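432aa long hypothetical deoxyribodipyrimidine photolyase (Sulfolobus tokodaii, PDB 2E0I) probably repairs cyclobutane pyrimidine dimers in DNA using light, and binds two FAD molecules, one of them a likely light-harvesting cofactor. Local coordinates at residues N16-C26 / D91-Y99. Numbering follows the deposited sequence.
Sequences NTGLNYALSEC and DAIYVNEDY. With FAD (flavin-adenine dinucleotide), chain F.
In the N-terminal alpha/beta domain of this photolyase, which has a Rossmann-like parallel sheet, helix 17-25 packs on strand 92-96 mainly through Tyr94. The two run nearly antiparallel, at 155°, with axes 6.9 Å apart at closest. Strand 92-96 lies between strands 2-7 and 120-124, and the helix covers one face of the sheet here. The Tyr94 ring lies against the helix with Ala22 over one face. Ala22 CA sits 3.8 Å from the centroid of the Tyr94 ring, close to the ring normal, as a CH-pi contact. Cys26 SG, disulfide-bonded to Cys3, meets the ring obliquely, 3.5 Å from Tyr94 CE1. At the N-terminal end of the helix, Gly18 brings the backbones close, its CA 5.3 Å from Val95 CA. Beyond the strand, in one FAD pocket, Asp98 OD2 accepts a 2.9 Å hydrogen bond from FAD O4', and Asp98 OD1 forms a salt bridge with Arg9. At the far end of the helix, Glu25 reaches the Tyr94 ring edge with its chain extended beyond CG (chi2 -176°). The carboxylate plane is turned 71° from the ring plane. Lys122 forms a salt bridge with Glu25 OE2, and Tyr94 OH donates a 2.5 Å hydrogen bond to that same oxygen.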
loop_
_atom_site.group_PDB
_atom_site.type_symbol
_atom_site.label_atom_id
_atom_site.label_comp_id
_atom_site.label_asym_id
_atom_site.label_seq_id
_atom_site.Cartn_x
_atom_site.Cartn_y
_atom_site.Cartn_z
ATOM N N ASN A 16 -4.888 -11.533 -15.462
ATOM C CA ASN A 16 -5.909 -10.866 -14.681
ATOM C C ASN A 16 -7.060 -11.858 -14.659
ATOM O O ASN A 16 -7.760 -12.028 -15.658
ATOM C CB ASN A 16 -6.323 -9.563 -15.354
ATOM C CG ASN A 16 -7.335 -8.789 -14.541
ATOM O OD1 ASN A 16 -7.227 -7.571 -14.401
ATOM N ND2 ASN A 16 -8.335 -9.490 -14.006
ATOM N N THR A 17 -7.238 -12.513 -13.513
ATOM C CA THR A 17 -8.265 -13.537 -13.335
ATOM C C THR A 17 -9.651 -13.174 -13.856
ATOM O O THR A 17 -10.154 -13.777 -14.806
ATOM C CB THR A 17 -8.388 -13.935 -11.856
ATOM O OG1 THR A 17 -7.081 -14.202 -11.324
ATOM C CG2 THR A 17 -9.244 -15.190 -11.719
ATOM N N GLY A 18 -10.270 -12.184 -13.234
ATOM C CA GLY A 18 -11.593 -11.794 -13.659
ATOM C C GLY A 18 -11.639 -11.426 -15.121
ATOM O O GLY A 18 -12.569 -11.794 -15.837
ATOM N N LEU A 19 -10.628 -10.698 -15.579
ATOM C CA LEU A 19 -10.602 -10.284 -16.969
ATOM C C LEU A 19 -10.532 -11.508 -17.870
ATOM O O LEU A 19 -11.192 -11.557 -18.912
ATOM C CB LEU A 19 -9.418 -9.353 -17.222
ATOM C CG LEU A 19 -9.281 -8.852 -18.663
ATOM C CD1 LEU A 19 -10.567 -8.152 -19.095
ATOM C CD2 LEU A 19 -8.066 -7.933 -18.771
ATOM N N ASN A 20 -9.741 -12.502 -17.463
ATOM C CA ASN A 20 -9.605 -13.733 -18.239
ATOM C C ASN A 20 -10.952 -14.408 -18.406
ATOM O O ASN A 20 -11.352 -14.710 -19.527
ATOM C CB ASN A 20 -8.646 -14.707 -17.571
ATOM C CG ASN A 20 -7.207 -14.383 -17.850
ATOM O OD1 ASN A 20 -6.880 -13.734 -18.847
ATOM N ND2 ASN A 20 -6.326 -14.855 -16.984
ATOM N N TYR A 21 -11.656 -14.644 -17.301
ATOM C CA TYR A 21 -12.957 -15.284 -17.389
ATOM C C TYR A 21 -13.882 -14.469 -18.266
ATOM O O TYR A 21 -14.620 -15.017 -19.079
ATOM C CB TYR A 21 -13.583 -15.448 -16.010
ATOM C CG TYR A 21 -13.035 -16.609 -15.228
ATOM C CD1 TYR A 21 -12.133 -16.409 -14.188
ATOM C CD2 TYR A 21 -13.424 -17.912 -15.523
ATOM C CE1 TYR A 21 -11.632 -17.481 -13.455
ATOM C CE2 TYR A 21 -12.930 -18.993 -14.802
ATOM C CZ TYR A 21 -12.037 -18.770 -13.768
ATOM O OH TYR A 21 -11.557 -19.832 -13.041
ATOM N N ALA A 22 -13.836 -13.154 -18.112
ATOM C CA ALA A 22 -14.686 -12.290 -18.911
ATOM C C ALA A 22 -14.427 -12.496 -20.400
ATOM O O ALA A 22 -15.357 -12.651 -21.187
ATOM C CB ALA A 22 -14.445 -10.837 -18.544
ATOM N N LEU A 23 -13.155 -12.504 -20.777
ATOM C CA LEU A 23 -12.771 -12.665 -22.175
ATOM C C LEU A 23 -13.151 -14.009 -22.787
ATOM O O LEU A 23 -13.485 -14.096 -23.971
ATOM C CB LEU A 23 -11.263 -12.435 -22.324
ATOM C CG LEU A 23 -10.822 -10.972 -22.216
ATOM C CD1 LEU A 23 -9.309 -10.894 -22.071
ATOM C CD2 LEU A 23 -11.306 -10.199 -23.442
ATOM N N SER A 24 -13.109 -15.058 -21.981
ATOM C CA SER A 24 -13.427 -16.377 -22.481
ATOM C C SER A 24 -14.912 -16.717 -22.394
ATOM O O SER A 24 -15.401 -17.552 -23.161
ATOM C CB SER A 24 -12.602 -17.424 -21.730
ATOM O OG SER A 24 -12.989 -17.497 -20.372
ATOM N N GLU A 25 -15.636 -16.073 -21.483
ATOM C CA GLU A 25 -17.059 -16.359 -21.326
ATOM C C GLU A 25 -18.010 -15.486 -22.145
ATOM O O GLU A 25 -19.138 -15.892 -22.384
ATOM C CB GLU A 25 -17.460 -16.295 -19.847
ATOM C CG GLU A 25 -16.806 -17.354 -18.966
ATOM C CD GLU A 25 -17.310 -17.325 -17.518
ATOM O OE1 GLU A 25 -16.832 -18.141 -16.689
ATOM O OE2 GLU A 25 -18.189 -16.490 -17.201
ATOM N N CYS A 26 -17.584 -14.295 -22.565
ATOM C CA CYS A 26 -18.466 -13.433 -23.362
ATOM C C CYS A 26 -17.878 -13.197 -24.746
ATOM O O CYS A 26 -16.700 -13.469 -24.987
ATOM C CB CYS A 26 -18.700 -12.066 -22.693
ATOM S SG CYS A 26 -18.860 -12.052 -20.873
ATOM N N ASP A 91 -25.267 -7.677 -20.252
ATOM C CA ASP A 91 -25.527 -9.056 -19.819
ATOM C C ASP A 91 -24.938 -9.438 -18.478
ATOM O O ASP A 91 -25.638 -9.928 -17.583
ATOM C CB ASP A 91 -24.997 -10.032 -20.856
ATOM C CG ASP A 91 -25.933 -10.197 -22.018
ATOM O OD1 ASP A 91 -26.644 -9.215 -22.368
ATOM O OD2 ASP A 91 -25.943 -11.315 -22.582
ATOM N N ALA A 92 -23.631 -9.236 -18.357
ATOM C CA ALA A 92 -22.916 -9.564 -17.139
ATOM C C ALA A 92 -21.856 -8.511 -16.842
ATOM O O ALA A 92 -21.495 -7.695 -17.697
ATOM C CB ALA A 92 -22.268 -10.942 -17.278
ATOM N N ILE A 93 -21.375 -8.535 -15.606
ATOM C CA ILE A 93 -20.342 -7.621 -15.146
ATOM C C ILE A 93 -19.314 -8.457 -14.403
ATOM O O ILE A 93 -19.663 -9.199 -13.481
ATOM C CB ILE A 93 -20.926 -6.555 -14.199
ATOM C CG1 ILE A 93 -21.763 -5.544 -15.002
ATOM C CG2 ILE A 93 -19.803 -5.879 -13.429
ATOM C CD1 ILE A 93 -22.444 -4.494 -14.147
ATOM N N TYR A 94 -18.053 -8.356 -14.815
ATOM C CA TYR A 94 -16.994 -9.120 -14.171
ATOM C C TYR A 94 -16.045 -8.212 -13.403
ATOM O O TYR A 94 -15.800 -7.083 -13.811
ATOM C CB TYR A 94 -16.185 -9.899 -15.207
ATOM C CG TYR A 94 -16.911 -11.036 -15.890
ATOM C CD1 TYR A 94 -17.935 -10.792 -16.796
ATOM C CD2 TYR A 94 -16.559 -12.361 -15.634
ATOM C CE1 TYR A 94 -18.592 -11.834 -17.428
ATOM C CE2 TYR A 94 -17.208 -13.412 -16.260
ATOM C CZ TYR A 94 -18.225 -13.142 -17.154
ATOM O OH TYR A 94 -18.893 -14.181 -17.755
ATOM N N VAL A 95 -15.519 -8.706 -12.287
ATOM C CA VAL A 95 -14.558 -7.955 -11.475
ATOM C C VAL A 95 -13.750 -8.899 -10.611
ATOM O O VAL A 95 -13.992 -10.101 -10.574
ATOM C CB VAL A 95 -15.227 -6.947 -10.505
ATOM C CG1 VAL A 95 -16.153 -6.033 -11.269
ATOM C CG2 VAL A 95 -15.967 -7.685 -9.405
ATOM N N ASN A 96 -12.781 -8.335 -9.912
ATOM C CA ASN A 96 -11.951 -9.100 -9.003
ATOM C C ASN A 96 -12.308 -8.571 -7.621
ATOM O O ASN A 96 -12.139 -7.389 -7.341
ATOM C CB ASN A 96 -10.472 -8.857 -9.307
ATOM C CG ASN A 96 -10.002 -9.609 -10.530
ATOM O OD1 ASN A 96 -9.266 -9.075 -11.351
ATOM N ND2 ASN A 96 -10.409 -10.865 -10.647
ATOM N N GLU A 97 -12.823 -9.445 -6.770
ATOM C CA GLU A 97 -13.228 -9.065 -5.426
ATOM C C GLU A 97 -12.058 -8.499 -4.642
ATOM O O GLU A 97 -10.909 -8.839 -4.906
ATOM C CB GLU A 97 -13.749 -10.286 -4.691
ATOM C CG GLU A 97 -12.641 -11.256 -4.354
ATOM C CD GLU A 97 -13.120 -12.434 -3.546
ATOM O OE1 GLU A 97 -12.269 -13.275 -3.166
ATOM O OE2 GLU A 97 -14.344 -12.514 -3.294
ATOM N N ASP A 98 -12.349 -7.622 -3.688
ATOM C CA ASP A 98 -11.306 -7.061 -2.845
ATOM C C ASP A 98 -11.685 -7.458 -1.420
ATOM O O ASP A 98 -12.683 -8.132 -1.214
ATOM C CB ASP A 98 -11.205 -5.538 -2.987
ATOM C CG ASP A 98 -9.793 -5.006 -2.690
ATOM O OD1 ASP A 98 -9.082 -5.590 -1.841
ATOM O OD2 ASP A 98 -9.394 -3.990 -3.301
ATOM N N TYR A 99 -10.911 -7.023 -0.441
ATOM C CA TYR A 99 -11.148 -7.447 0.923
ATOM C C TYR A 99 -11.312 -6.389 2.002
ATOM O O TYR A 99 -11.091 -6.671 3.165
ATOM C CB TYR A 99 -10.025 -8.417 1.296
ATOM C CG TYR A 99 -9.867 -9.512 0.257
ATOM C CD1 TYR A 99 -10.725 -10.611 0.241
ATOM C CD2 TYR A 99 -8.931 -9.396 -0.782
ATOM C CE1 TYR A 99 -10.670 -11.558 -0.774
ATOM C CE2 TYR A 99 -8.866 -10.341 -1.806
ATOM C CZ TYR A 99 -9.748 -11.422 -1.795
ATOM O OH TYR A 99 -9.734 -12.366 -2.805
HETATM P PA FAD F . -9.456 3.372 -0.834
HETATM O O1A FAD F . -8.334 3.169 0.110
HETATM O O2A FAD F . -9.524 4.444 -1.850
HETATM O O5B FAD F . -10.472 4.023 0.234
HETATM C C5B FAD F . -11.862 4.165 -0.080
HETATM C C4B FAD F . -12.664 4.683 1.118
HETATM O O4B FAD F . -12.117 4.092 2.313
HETATM C C3B FAD F . -12.506 6.194 1.291
HETATM O O3B FAD F . -13.619 6.710 2.028
HETATM C C2B FAD F . -11.232 6.260 2.132
HETATM O O2B FAD F . -11.197 7.501 2.842
HETATM C C1B FAD F . -11.529 5.129 3.118
HETATM N N9A FAD F . -10.300 4.658 3.803
HETATM C C8A FAD F . -9.168 4.283 3.209
HETATM N N7A FAD F . -8.289 3.874 4.119
HETATM C C5A FAD F . -8.864 3.986 5.311
HETATM C C6A FAD F . -8.467 3.696 6.611
HETATM N N6A FAD F . -7.243 3.236 6.853
HETATM N N1A FAD F . -9.323 3.910 7.620
HETATM C C2A FAD F . -10.531 4.400 7.396
HETATM N N3A FAD F . -10.939 4.690 6.172
HETATM C C4A FAD F . -10.142 4.493 5.113
HETATM N N1 FAD F . -10.363 2.495 -7.635
HETATM C C2 FAD F . -11.451 2.777 -8.470
HETATM O O2 FAD F . -12.084 1.859 -8.988
HETATM N N3 FAD F . -11.843 4.106 -8.668
HETATM C C4 FAD F . -11.156 5.146 -8.027
HETATM O O4 FAD F . -11.500 6.314 -8.211
HETATM C C4X FAD F . -10.087 4.860 -7.184
HETATM N N5 FAD F . -9.440 5.890 -6.487
HETATM C C5X FAD F . -8.378 5.601 -5.621
HETATM C C6 FAD F . -7.803 6.620 -4.867
HETATM C C7 FAD F . -6.811 6.332 -3.933
HETATM C C7M FAD F . -6.199 7.470 -3.113
HETATM C C8 FAD F . -6.393 5.015 -3.760
HETATM C C8M FAD F . -5.306 4.663 -2.742
HETATM C C9 FAD F . -6.963 3.998 -4.521
HETATM C C9A FAD F . -7.956 4.284 -5.454
HETATM N N10 FAD F . -8.577 3.258 -6.186
HETATM C C10 FAD F . -9.687 3.540 -6.993
HETATM C "C1'" FAD F . -8.124 1.854 -6.052
HETATM C "C2'" FAD F . -8.714 1.152 -4.830
HETATM O "O2'" FAD F . -7.655 0.606 -4.036
HETATM C "C3'" FAD F . -9.682 0.045 -5.260
HETATM O "O3'" FAD F . -10.794 0.626 -5.950
HETATM C "C4'" FAD F . -10.188 -0.739 -4.047
HETATM O "O4'" FAD F . -10.909 -1.888 -4.501
HETATM C "C5'" FAD F . -11.101 0.129 -3.177
HETATM O "O5'" FAD F . -10.984 -0.210 -1.793
HETATM P P FAD F . -9.937 0.582 -0.859
HETATM O O1P FAD F . -10.218 0.184 0.539
HETATM O O2P FAD F . -8.565 0.402 -1.383
HETATM O O3P FAD F . -10.422 2.103 -1.062
#